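PDB 4CIC: transcriptional regulator, BadM/Rrf2 family, which probably binds DNA as an Rrf2-type winged helix-turn-helix transcription factor, an IscR linked to regulation of iron-sulfur cluster biogenesis. Local coordinates for residues G11-Q16 with E43-Q48; A22-E27 with A36-L41. The protein carries 3 engineered substitutions. One frame throughout, in Å; residues are numbered along the deposited sequence.

Contact 1 of 2, residues G11-Q16 with E43-Q48; sequences GHYGVQ and EPYLEQ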
loop_
_atom_site.group_PDB
_atom_site.type_symbol
_atom_site.label_atom_id
_atom_site.label_comp_id
_atom_site.label_asym_id
_atom_site.label_seq_id
_atom_site.Cartn_x
_atom_site.Cartn_y
_atom_site.Cartn_z
ATOM N N GLY A 11 11.257 0.203 5.071
ATOM C CA GLY A 11 10.455 1.405 5.184
ATOM C C GLY A 11 10.266 1.738 6.647
ATOM O O GLY A 11 10.393 2.895 7.077
ATOM N N HIS A 12 9.970 0.711 7.428
ATOM C CA HIS A 12 9.660 0.936 8.811
ATOM C C HIS A 12 10.908 1.419 9.535
ATOM O O HIS A 12 10.870 2.435 10.251
ATOM C CB HIS A 12 9.069 -0.300 9.485
ATOM C CG HIS A 12 8.570 -0.020 10.861
ATOM N ND1 HIS A 12 7.519 0.840 11.107
ATOM C CD2 HIS A 12 9.006 -0.432 12.076
ATOM C CE1 HIS A 12 7.322 0.935 12.410
ATOM N NE2 HIS A 12 8.207 0.163 13.022
ATOM N N TYR A 13 12.028 0.728 9.350
ATOM C CA TYR A 13 13.247 1.166 10.039
ATOM C C TYR A 13 13.825 2.475 9.492
ATOM O O TYR A 13 14.404 3.270 10.258
ATOM C CB TYR A 13 14.287 0.040 10.083
ATOM C CG TYR A 13 13.792 -1.175 10.852
ATOM C CD1 TYR A 13 12.704 -1.079 11.713
ATOM C CD2 TYR A 13 14.416 -2.403 10.732
ATOM C CE1 TYR A 13 12.242 -2.179 12.426
ATOM C CE2 TYR A 13 13.952 -3.513 11.438
ATOM C CZ TYR A 13 12.869 -3.391 12.280
ATOM O OH TYR A 13 12.410 -4.484 12.983
ATOM N N GLY A 14 13.681 2.709 8.191
ATOM C CA GLY A 14 14.129 3.952 7.580
ATOM C C GLY A 14 13.446 5.157 8.202
ATOM O O GLY A 14 14.096 6.134 8.655
ATOM N N VAL A 15 12.128 5.075 8.285
ATOM C CA VAL A 15 11.359 6.152 8.889
ATOM C C VAL A 15 11.609 6.243 10.389
ATOM O O VAL A 15 11.753 7.353 10.904
ATOM C CB VAL A 15 9.859 6.021 8.557
ATOM C CG1 VAL A 15 9.047 7.123 9.247
ATOM C CG2 VAL A 15 9.690 6.109 7.053
ATOM N N GLN A 16 11.680 5.111 11.090
ATOM C CA GLN A 16 11.976 5.175 12.530
ATOM C C GLN A 16 13.301 5.870 12.793
ATOM O O GLN A 16 13.413 6.665 13.725
ATOM C CB GLN A 16 12.047 3.789 13.173
ATOM C CG GLN A 16 10.705 3.181 13.502
ATOM C CD GLN A 16 10.866 1.884 14.277
ATOM O OE1 GLN A 16 11.063 0.820 13.694
ATOM N NE2 GLN A 16 10.796 1.972 15.595
ATOM N N GLU A 43 21.821 -2.971 14.913
ATOM C CA GLU A 43 22.862 -2.039 14.475
ATOM C C GLU A 43 23.411 -2.290 13.061
ATOM O O GLU A 43 23.577 -1.335 12.308
ATOM C CB GLU A 43 24.025 -1.985 15.475
ATOM C CG GLU A 43 23.717 -1.243 16.753
ATOM C CD GLU A 43 24.963 -0.978 17.574
ATOM O OE1 GLU A 43 26.042 -0.784 16.971
ATOM O OE2 GLU A 43 24.861 -0.956 18.817
ATOM N N PRO A 44 23.693 -3.565 12.703
ATOM C CA PRO A 44 24.202 -3.802 11.346
ATOM C C PRO A 44 23.228 -3.331 10.277
ATOM O O PRO A 44 23.641 -2.787 9.254
ATOM C CB PRO A 44 24.347 -5.322 11.283
ATOM C CG PRO A 44 24.511 -5.734 12.692
ATOM C CD PRO A 44 23.692 -4.799 13.507
ATOM N N TYR A 45 21.940 -3.531 10.516
ATOM C CA TYR A 45 20.943 -3.144 9.527
ATOM C C TYR A 45 20.923 -1.629 9.439
ATOM O O TYR A 45 20.894 -1.057 8.343
ATOM C CB TYR A 45 19.563 -3.680 9.936
ATOM C CG TYR A 45 18.504 -3.592 8.862
ATOM C CD1 TYR A 45 17.849 -2.396 8.594
ATOM C CD2 TYR A 45 18.152 -4.709 8.129
ATOM C CE1 TYR A 45 16.875 -2.321 7.610
ATOM C CE2 TYR A 45 17.175 -4.643 7.151
ATOM C CZ TYR A 45 16.544 -3.454 6.894
ATOM O OH TYR A 45 15.572 -3.398 5.908
ATOM N N LEU A 46 20.937 -0.985 10.608
ATOM C CA LEU A 46 20.920 0.475 10.690
ATOM C C LEU A 46 22.131 1.101 9.996
ATOM O O LEU A 46 21.999 2.108 9.304
ATOM C CB LEU A 46 20.857 0.932 12.149
ATOM C CG LEU A 46 20.766 2.449 12.356
ATOM C CD1 LEU A 46 19.535 3.005 11.659
ATOM C CD2 LEU A 46 20.727 2.768 13.844
ATOM N N GLU A 47 23.310 0.505 10.187
ATOM C CA GLU A 47 24.526 0.980 9.523
ATOM C C GLU A 47 24.336 1.055 8.018
ATOM O O GLU A 47 24.737 2.030 7.368
ATOM C CB GLU A 47 25.703 0.037 9.781
ATOM C CG GLU A 47 26.337 0.099 11.152
ATOM C CD GLU A 47 27.567 -0.796 11.232
ATOM O OE1 GLU A 47 27.859 -1.487 10.228
ATOM O OE2 GLU A 47 28.240 -0.811 12.287
ATOM N N GLN A 48 23.750 -0.002 7.463
ATOM C CA GLN A 48 23.555 -0.059 6.027
ATOM C C GLN A 48 22.508 0.938 5.558
ATOM O O GLN A 48 22.644 1.534 4.493
ATOM C CB GLN A 48 23.207 -1.485 5.591
ATOM C CG GLN A 48 24.375 -2.438 5.820
ATOM C CD GLN A 48 24.086 -3.852 5.358
ATOM O OE1 GLN A 48 23.515 -4.052 4.292
ATOM N NE2 GLN A 48 24.499 -4.840 6.151
#
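Y13 and Y45 meet where helix 9-23 passes helix 43-55, the second helix of the helix-turn-helix and, as in winged-helix proteins generally, probably the DNA-recognition helix. The nearest CA atoms are those of Y13 and L46, with 7.7 Å between them.

The aromatic contact is T-shaped: Y13 turns an edge toward the face of Y45, the planes stand at 88° and the centroids are 5.7 Å apart. Y13 CD2 is 4.0 Å from Y45 CE1, which lies near the plane of the Y13 ring; seen from Y45, CD2 comes in obliquely. The same CD2 is also 4.0 Å from Y45 CD1, so a single carbon of Y13 sits against the CD1-CE1 bond of the other ring. In Y45, CG is anti to the backbone N (chi1 -168°), which swings the ring off its helix to the flank of helix 9-23. Only about 99 Å² is buried, a small surface contact near the start of helix 9-23.

Apolar packing completes the setting: the neighbouring L46 packs on A17 of helix 9-23 and on I35 and A36 of helix 32-39.

Among the polar groups, Y45 OH is hydrogen-bonded to OG1 of T9, which anchors the far end of that ring to the first turn of helix 9-23. H12 belongs to the dimer interface: its ND1 is hydrogen-bonded to NE1 of W117 of the second subunit, and Q16 CG sits 3.9 Å above one face of the H12 imidazole.

Because the tyrosines cross at about a right angle, their hydroxyls diverge, leaving Y13 OH and Y45 OH 7.8 Å apart.

Contact 2 of 2, residues A22-E27 with A36-L41; sequences AQHFGE and AERQGL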
loop_
_atom_site.group_PDB
_atom_site.type_symbol
_atom_site.label_atom_id
_atom_site.label_comp_id
_atom_site.label_asym_id
_atom_site.label_seq_id
_atom_site.Cartn_x
_atom_site.Cartn_y
_atom_site.Cartn_z
ATOM N N ALA A 22 15.225 13.269 13.831
ATOM C CA ALA A 22 14.420 14.494 13.942
ATOM C C ALA A 22 14.215 14.912 15.398
ATOM O O ALA A 22 14.270 16.113 15.737
ATOM C CB ALA A 22 13.045 14.320 13.228
ATOM N N GLN A 23 13.978 13.920 16.257
ATOM C CA GLN A 23 13.776 14.159 17.693
ATOM C C GLN A 23 15.018 14.691 18.368
ATOM O O GLN A 23 14.925 15.287 19.432
ATOM C CB GLN A 23 13.357 12.876 18.411
ATOM C CG GLN A 23 11.923 12.484 18.033
ATOM C CD GLN A 23 11.426 11.250 18.780
ATOM O OE1 GLN A 23 11.928 10.141 18.580
ATOM N NE2 GLN A 23 10.423 11.437 19.631
ATOM N N HIS A 24 16.175 14.476 17.752
ATOM C CA HIS A 24 17.426 14.956 18.351
ATOM C C HIS A 24 18.090 16.084 17.570
ATOM O O HIS A 24 19.222 16.475 17.876
ATOM C CB HIS A 24 18.401 13.784 18.508
ATOM C CG HIS A 24 17.938 12.759 19.496
ATOM N ND1 HIS A 24 17.091 11.731 19.161
ATOM C CD2 HIS A 24 18.201 12.619 20.821
ATOM C CE1 HIS A 24 16.845 10.995 20.234
ATOM N NE2 HIS A 24 17.507 11.516 21.252
ATOM N N PHE A 25 17.392 16.623 16.575
ATOM C CA PHE A 25 17.975 17.578 15.635
ATOM C C PHE A 25 18.526 18.815 16.335
ATOM O O PHE A 25 19.628 19.245 16.041
ATOM C CB PHE A 25 16.931 17.967 14.589
ATOM C CG PHE A 25 17.458 18.832 13.459
ATOM C CD1 PHE A 25 18.586 18.465 12.745
ATOM C CD2 PHE A 25 16.779 19.977 13.091
ATOM C CE1 PHE A 25 19.050 19.264 11.695
ATOM C CE2 PHE A 25 17.206 20.767 12.026
ATOM C CZ PHE A 25 18.350 20.411 11.332
ATOM N N GLY A 26 17.748 19.379 17.247
ATOM C CA GLY A 26 18.178 20.576 17.953
ATOM C C GLY A 26 19.364 20.330 18.863
ATOM O O GLY A 26 20.262 21.173 18.998
ATOM N N GLU A 27 19.365 19.172 19.501
ATOM C CA GLU A 27 20.390 18.875 20.492
ATOM C C GLU A 27 21.722 18.536 19.853
ATOM O O GLU A 27 22.766 18.691 20.478
ATOM C CB GLU A 27 19.927 17.741 21.398
ATOM C CG GLU A 27 18.839 18.170 22.367
ATOM C CD GLU A 27 18.497 17.087 23.370
ATOM O OE1 GLU A 27 18.837 15.909 23.121
ATOM O OE2 GLU A 27 17.894 17.420 24.414
ATOM N N ALA A 36 19.788 2.786 17.555
ATOM C CA ALA A 36 19.411 1.374 17.546
ATOM C C ALA A 36 18.832 0.996 18.898
ATOM O O ALA A 36 17.894 0.220 18.984
ATOM C CB ALA A 36 20.613 0.503 17.215
ATOM N N GLU A 37 19.382 1.580 19.958
ATOM C CA GLU A 37 18.938 1.263 21.307
ATOM C C GLU A 37 17.532 1.805 21.564
ATOM O O GLU A 37 16.690 1.127 22.143
ATOM C CB GLU A 37 19.914 1.851 22.335
ATOM C CG GLU A 37 19.954 1.106 23.646
ATOM C CD GLU A 37 21.005 0.016 23.650
ATOM O OE1 GLU A 37 22.179 0.323 23.342
ATOM O OE2 GLU A 37 20.659 -1.147 23.954
ATOM N N ARG A 38 17.283 3.036 21.140
ATOM C CA ARG A 38 16.005 3.675 21.417
ATOM C C ARG A 38 14.894 3.081 20.567
ATOM O O ARG A 38 13.744 3.038 20.987
ATOM C CB ARG A 38 16.083 5.174 21.144
ATOM C CG ARG A 38 16.813 5.965 22.218
ATOM C CD ARG A 38 16.698 7.459 21.952
ATOM N NE ARG A 38 17.426 7.853 20.752
ATOM C CZ ARG A 38 18.711 8.194 20.738
ATOM N NH1 ARG A 38 19.408 8.191 21.873
ATOM N NH2 ARG A 38 19.299 8.551 19.599
ATOM N N GLN A 39 15.242 2.641 19.366
ATOM C CA GLN A 39 14.229 2.212 18.398
ATOM C C GLN A 39 14.083 0.706 18.280
ATOM O O GLN A 39 13.218 0.217 17.545
ATOM C CB GLN A 39 14.509 2.823 17.020
ATOM C CG GLN A 39 14.491 4.352 17.004
ATOM C CD GLN A 39 13.204 4.934 17.557
ATOM O OE1 GLN A 39 12.122 4.367 17.390
ATOM N NE2 GLN A 39 13.315 6.068 18.227
ATOM N N GLY A 40 14.924 -0.029 18.999
ATOM C CA GLY A 40 14.906 -1.481 18.934
ATOM C C GLY A 40 15.249 -1.963 17.538
ATOM O O GLY A 40 14.522 -2.763 16.948
ATOM N N LEU A 41 16.352 -1.457 16.999
ATOM C CA LEU A 41 16.798 -1.844 15.666
ATOM C C LEU A 41 18.128 -2.553 15.750
ATOM O O LEU A 41 18.914 -2.302 16.662
ATOM C CB LEU A 41 16.963 -0.619 14.774
ATOM C CG LEU A 41 15.842 0.412 14.858
ATOM C CD1 LEU A 41 16.173 1.620 14.005
ATOM C CD2 LEU A 41 14.515 -0.215 14.442
HETATM O O HOH W 1 10.884 7.768 18.542
#
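Q23 and R38 are the nearest CA pair, yet at 11.3 Å, so long side chains must bridge the end of helix 9-23 and the end of helix 32-39, the first helix of the helix-turn-helix.

H24 and R38 reach toward each other from facing sides of the gap and lay their flat groups over one another, the planes inclined by 38°. H24 CE1 stands 3.1 Å above the R38 guanidinium, displaced toward its rim, and is 3.2 Å from R38 NE; NH2 in turn lies over one face of the imidazole. A bend at chi3 (-68°) turns the arginine's end beneath the ring. V30, from the loop, touches both side chains. D20 fixes the pair: its carbonyl O bonds H24 ND1, and its OD2 forms a salt bridge with R38 NE. Were H24 an alanine, the guanidinium would probably lose the ring over its face and be freer to turn, although NE would still have the D20 carboxylate.

Beside this, a water donates to Q23 OE1 at 2.6 Å and accepts from Q39 NE2 at 3.0 Å, spanning amides too far apart to bond directly. Q39 NE2 also bonds D20 OD2.

D20 OD2 thus gathers two donors from helix 32-39, which probably offsets the arginine's charge; a second proton on H24, so near the guanidinium, is likely to be disfavoured.

Contact 2 is nested in the chain loop that contact 1 closes, and both use helix 9-23 as their base: contact 2 ties its end to the first helix of the helix-turn-helix, contact 1 its beginning to the second. Their centres are about 12 Å apart and they touch directly. Y13 CD1 packs on L41 CD2 at 3.4 Å, E43 CG on A36 CB at 3.6 Å, and Q16 NE2 makes a weak hydrogen bond of 3.3 Å to Q39 OE1. The sodium ion, at R85, V86 and E88, is about 13 Å from the Y45 side chain. Both contacts thus join helix 9-23 to the probable DNA-reading motif, one to each of its helices.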